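Local coordinates for flap endonuclease 1 (Desulfurococcus amylolyticus, PDB 3ORY), which probably cleaves the single-stranded 5' flaps of branched DNA, as flap endonucleases do during DNA replication and repair, at residues N44-F49 with Y91-K96. Residues are numbered along the deposited sequence; the frame is centred on the assembly and turned at random.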
ATOM      1  N   ASN A  44       2.925   2.898   0.807  1.00 22.44           N
ATOM      2  CA  ASN A  44       2.242   1.623   0.996  1.00 23.17           C
ATOM      3  C   ASN A  44       2.956   0.505   0.247  1.00 23.27           C
ATOM      4  O   ASN A  44       3.143  -0.584   0.791  1.00 23.58           O
ATOM      5  CB  ASN A  44       0.770   1.678   0.573  1.00 23.43           C
ATOM      6  CG  ASN A  44      -0.044   0.587   1.204  1.00 25.50           C
ATOM      7  OD1 ASN A  44      -0.620   0.774   2.292  1.00 29.10           O
ATOM      8  ND2 ASN A  44      -0.092  -0.572   0.554  1.00 24.34           N
ATOM      9  N   ALA A  45       3.350   0.775  -0.997  1.00 23.12           N
ATOM     10  CA  ALA A  45       4.103  -0.205  -1.779  1.00 23.83           C
ATOM     11  C   ALA A  45       5.412  -0.572  -1.098  1.00 24.00           C
ATOM     12  O   ALA A  45       5.752  -1.743  -1.017  1.00 24.49           O
ATOM     13  CB  ALA A  45       4.356   0.298  -3.225  1.00 23.95           C
ATOM     14  N   LEU A  46       6.146   0.421  -0.602  1.00 23.74           N
ATOM     15  CA  LEU A  46       7.434   0.139   0.035  1.00 23.97           C
ATOM     16  C   LEU A  46       7.252  -0.705   1.291  1.00 24.43           C
ATOM     17  O   LEU A  46       8.056  -1.591   1.560  1.00 25.32           O
ATOM     18  CB  LEU A  46       8.212   1.440   0.338  1.00 23.32           C
ATOM     19  CG  LEU A  46       8.607   2.260  -0.900  1.00 23.79           C
ATOM     20  CD1 LEU A  46       9.351   3.554  -0.520  1.00 22.79           C
ATOM     21  CD2 LEU A  46       9.441   1.443  -1.871  1.00 24.87           C
ATOM     22  N   TYR A  47       6.190  -0.435   2.049  1.00 24.42           N
ATOM     23  CA  TYR A  47       5.834  -1.259   3.198  1.00 24.86           C
ATOM     24  C   TYR A  47       5.488  -2.698   2.809  1.00 25.66           C
ATOM     25  O   TYR A  47       5.878  -3.646   3.512  1.00 25.54           O
ATOM     26  CB  TYR A  47       4.699  -0.610   4.016  1.00 25.18           C
ATOM     27  CG  TYR A  47       5.231   0.321   5.088  1.00 26.76           C
ATOM     28  CD1 TYR A  47       6.093  -0.160   6.084  1.00 29.03           C
ATOM     29  CD2 TYR A  47       4.910   1.674   5.095  1.00 29.26           C
ATOM     30  CE1 TYR A  47       6.598   0.674   7.066  1.00 30.41           C
ATOM     31  CE2 TYR A  47       5.427   2.538   6.087  1.00 28.83           C
ATOM     32  CZ  TYR A  47       6.261   2.020   7.060  1.00 30.92           C
ATOM     33  OH  TYR A  47       6.783   2.833   8.035  1.00 33.28           O
ATOM     34  N   GLN A  48       4.766  -2.863   1.697  1.00 25.08           N
ATOM     35  CA  GLN A  48       4.452  -4.214   1.202  1.00 26.45           C
ATOM     36  C   GLN A  48       5.721  -4.999   0.870  1.00 26.68           C
ATOM     37  O   GLN A  48       5.851  -6.167   1.262  1.00 26.87           O
ATOM     38  CB  GLN A  48       3.523  -4.188  -0.015  1.00 26.61           C
ATOM     39  CG  GLN A  48       2.162  -3.548   0.219  1.00 27.57           C
ATOM     40  CD  GLN A  48       1.511  -3.948   1.539  1.00 29.79           C
ATOM     41  OE1 GLN A  48       1.501  -5.125   1.930  1.00 27.85           O
ATOM     42  NE2 GLN A  48       0.936  -2.964   2.222  1.00 28.36           N
ATOM     43  N   PHE A  49       6.651  -4.343   0.174  1.00 26.61           N
ATOM     44  CA  PHE A  49       7.928  -4.967  -0.195  1.00 27.62           C
ATOM     45  C   PHE A  49       8.771  -5.308   1.038  1.00 28.15           C
ATOM     46  O   PHE A  49       9.408  -6.374   1.103  1.00 28.73           O
ATOM     47  CB  PHE A  49       8.717  -4.055  -1.135  1.00 27.07           C
ATOM     48  CG  PHE A  49       7.977  -3.691  -2.399  1.00 27.62           C
ATOM     49  CD1 PHE A  49       7.153  -4.615  -3.038  1.00 26.67           C
ATOM     50  CD2 PHE A  49       8.136  -2.424  -2.969  1.00 27.45           C
ATOM     51  CE1 PHE A  49       6.462  -4.284  -4.216  1.00 28.02           C
ATOM     52  CE2 PHE A  49       7.461  -2.082  -4.151  1.00 26.64           C
ATOM     53  CZ  PHE A  49       6.627  -3.014  -4.778  1.00 26.13           C
ATOM     54  N   TYR A  91       4.222   6.341  -9.456  1.00 25.96           N
ATOM     55  CA  TYR A  91       4.174   6.303  -8.002  1.00 25.45           C
ATOM     56  C   TYR A  91       3.859   7.690  -7.469  1.00 25.02           C
ATOM     57  O   TYR A  91       4.105   8.686  -8.143  1.00 25.77           O
ATOM     58  CB  TYR A  91       5.499   5.775  -7.431  1.00 24.68           C
ATOM     59  CG  TYR A  91       5.647   4.275  -7.614  1.00 25.55           C
ATOM     60  CD1 TYR A  91       5.284   3.384  -6.599  1.00 23.85           C
ATOM     61  CD2 TYR A  91       6.132   3.749  -8.809  1.00 25.37           C
ATOM     62  CE1 TYR A  91       5.422   1.998  -6.772  1.00 24.27           C
ATOM     63  CE2 TYR A  91       6.266   2.378  -8.992  1.00 27.56           C
ATOM     64  CZ  TYR A  91       5.904   1.513  -7.975  1.00 26.55           C
ATOM     65  OH  TYR A  91       6.046   0.167  -8.176  1.00 27.13           O
ATOM     66  N   VAL A  92       3.281   7.751  -6.274  1.00 24.40           N
ATOM     67  CA  VAL A  92       3.043   9.026  -5.621  1.00 23.46           C
ATOM     68  C   VAL A  92       3.590   8.964  -4.201  1.00 23.37           C
ATOM     69  O   VAL A  92       3.296   8.027  -3.454  1.00 23.67           O
ATOM     70  CB  VAL A  92       1.543   9.446  -5.653  1.00 24.19           C
ATOM     71  CG1 VAL A  92       0.634   8.359  -5.076  1.00 23.35           C
ATOM     72  CG2 VAL A  92       1.337  10.806  -4.948  1.00 22.38           C
ATOM     73  N   PHE A  93       4.396   9.960  -3.836  1.00 22.66           N
ATOM     74  CA  PHE A  93       5.018   9.981  -2.525  1.00 22.21           C
ATOM     75  C   PHE A  93       4.478  11.102  -1.662  1.00 22.12           C
ATOM     76  O   PHE A  93       4.225  12.213  -2.146  1.00 22.49           O
ATOM     77  CB  PHE A  93       6.546  10.073  -2.657  1.00 21.67           C
ATOM     78  CG  PHE A  93       7.172   8.811  -3.183  1.00 23.17           C
ATOM     79  CD1 PHE A  93       7.371   7.722  -2.350  1.00 23.90           C
ATOM     80  CD2 PHE A  93       7.558   8.716  -4.516  1.00 23.58           C
ATOM     81  CE1 PHE A  93       7.960   6.531  -2.838  1.00 25.41           C
ATOM     82  CE2 PHE A  93       8.130   7.540  -5.022  1.00 26.42           C
ATOM     83  CZ  PHE A  93       8.330   6.444  -4.175  1.00 25.83           C
ATOM     84  N   ASP A  94       4.332  10.784  -0.376  1.00 22.21           N
ATOM     85  CA  ASP A  94       3.717  11.634   0.636  1.00 22.01           C
ATOM     86  C   ASP A  94       4.525  12.905   0.807  1.00 22.18           C
ATOM     87  O   ASP A  94       5.738  12.912   0.582  1.00 22.19           O
ATOM     88  CB  ASP A  94       3.682  10.859   1.968  1.00 21.84           C
ATOM     89  CG  ASP A  94       2.570  11.319   2.894  1.00 22.59           C
ATOM     90  OD1 ASP A  94       1.499  10.679   2.890  1.00 23.00           O
ATOM     91  OD2 ASP A  94       2.767  12.317   3.630  1.00 22.85           O
ATOM     92  N   GLY A  95       3.849  13.976   1.209  1.00 22.57           N
ATOM     93  CA  GLY A  95       4.503  15.243   1.513  1.00 23.13           C
ATOM     94  C   GLY A  95       5.294  15.208   2.810  1.00 23.43           C
ATOM     95  O   GLY A  95       6.141  16.065   3.042  1.00 24.31           O
ATOM     96  N   LYS A  96       5.029  14.214   3.646  1.00 23.75           N
ATOM     97  CA  LYS A  96       5.739  14.070   4.922  1.00 24.36           C
ATOM     98  C   LYS A  96       6.651  12.851   4.911  1.00 24.03           C
ATOM     99  O   LYS A  96       6.339  11.851   4.263  1.00 23.59           O
ATOM    100  CB  LYS A  96       4.742  13.973   6.094  1.00 24.71           C
ATOM    101  CG  LYS A  96       3.947  15.269   6.371  1.00 25.97           C
ATOM    102  CD  LYS A  96       4.893  16.456   6.555  1.00 30.40           C
ATOM    103  CE  LYS A  96       4.145  17.789   6.516  1.00 31.94           C
ATOM    104  NZ  LYS A  96       3.130  17.857   7.613  1.00 29.40           N
TER
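Ala45 and Leu46 of the helix rest on Tyr91 and Phe93 of the strand, in the PIN-like alpha/beta core of the XPG N-terminal region. Helix 42-52 follows directly on strand 37-41, which pairs in parallel with strand 88-93. The contact therefore joins this helix to the neighbouring strand of the central sheet. It is apolar and buried, and no hydrogen bond crosses it.

Ala45 directs its methyl group at the strand. Ala45 CB meets the Tyr91 ring at its edge, near the ring plane, 4.1 Å from Tyr91 CE1. Ile40, on the strand that leads into the helix, touches both residues. The Tyr91 hydroxyl is hydrogen-bonded to Thr79 OG1 of helix 70-84, which ties the far end of the ring to a second helix.

Leu46 makes its contact with one branch, the CD1 methyl. Its CG lies anti to the carbonyl carbon (chi1 -63°), and the extended chi2 carries CD1 to the Phe93 ring. The side chains of Leu46 and Phe93 cross at about a right angle. Both also touch helix 143-156, Leu46 at Ala149 and Phe93 at Lys150 and Leu153.

Phe49 lies one turn after Ala45, and Phe49 N donates a hydrogen bond to Ala45 O at 3.0 Å. Ala45 O also lies 3.1 Å above the plane of the Phe49 ring, on one face and offset toward the rim. The ring packs on Leu75 and Arg78 of helix 70-84.

Beyond Phe93 the strand ends, and Asp94 OD2 accepts from Lys96 N at 3.0 Å in an Asx turn. Asp94 OD1 forms a salt bridge with Lys101 and accepts the N-H of Gly167, so both carboxylate oxygens are held. The Leu46 CD1 methyl meets the edge of the Phe93 ring, near its plane, 4.0 Å from Phe93 CE1.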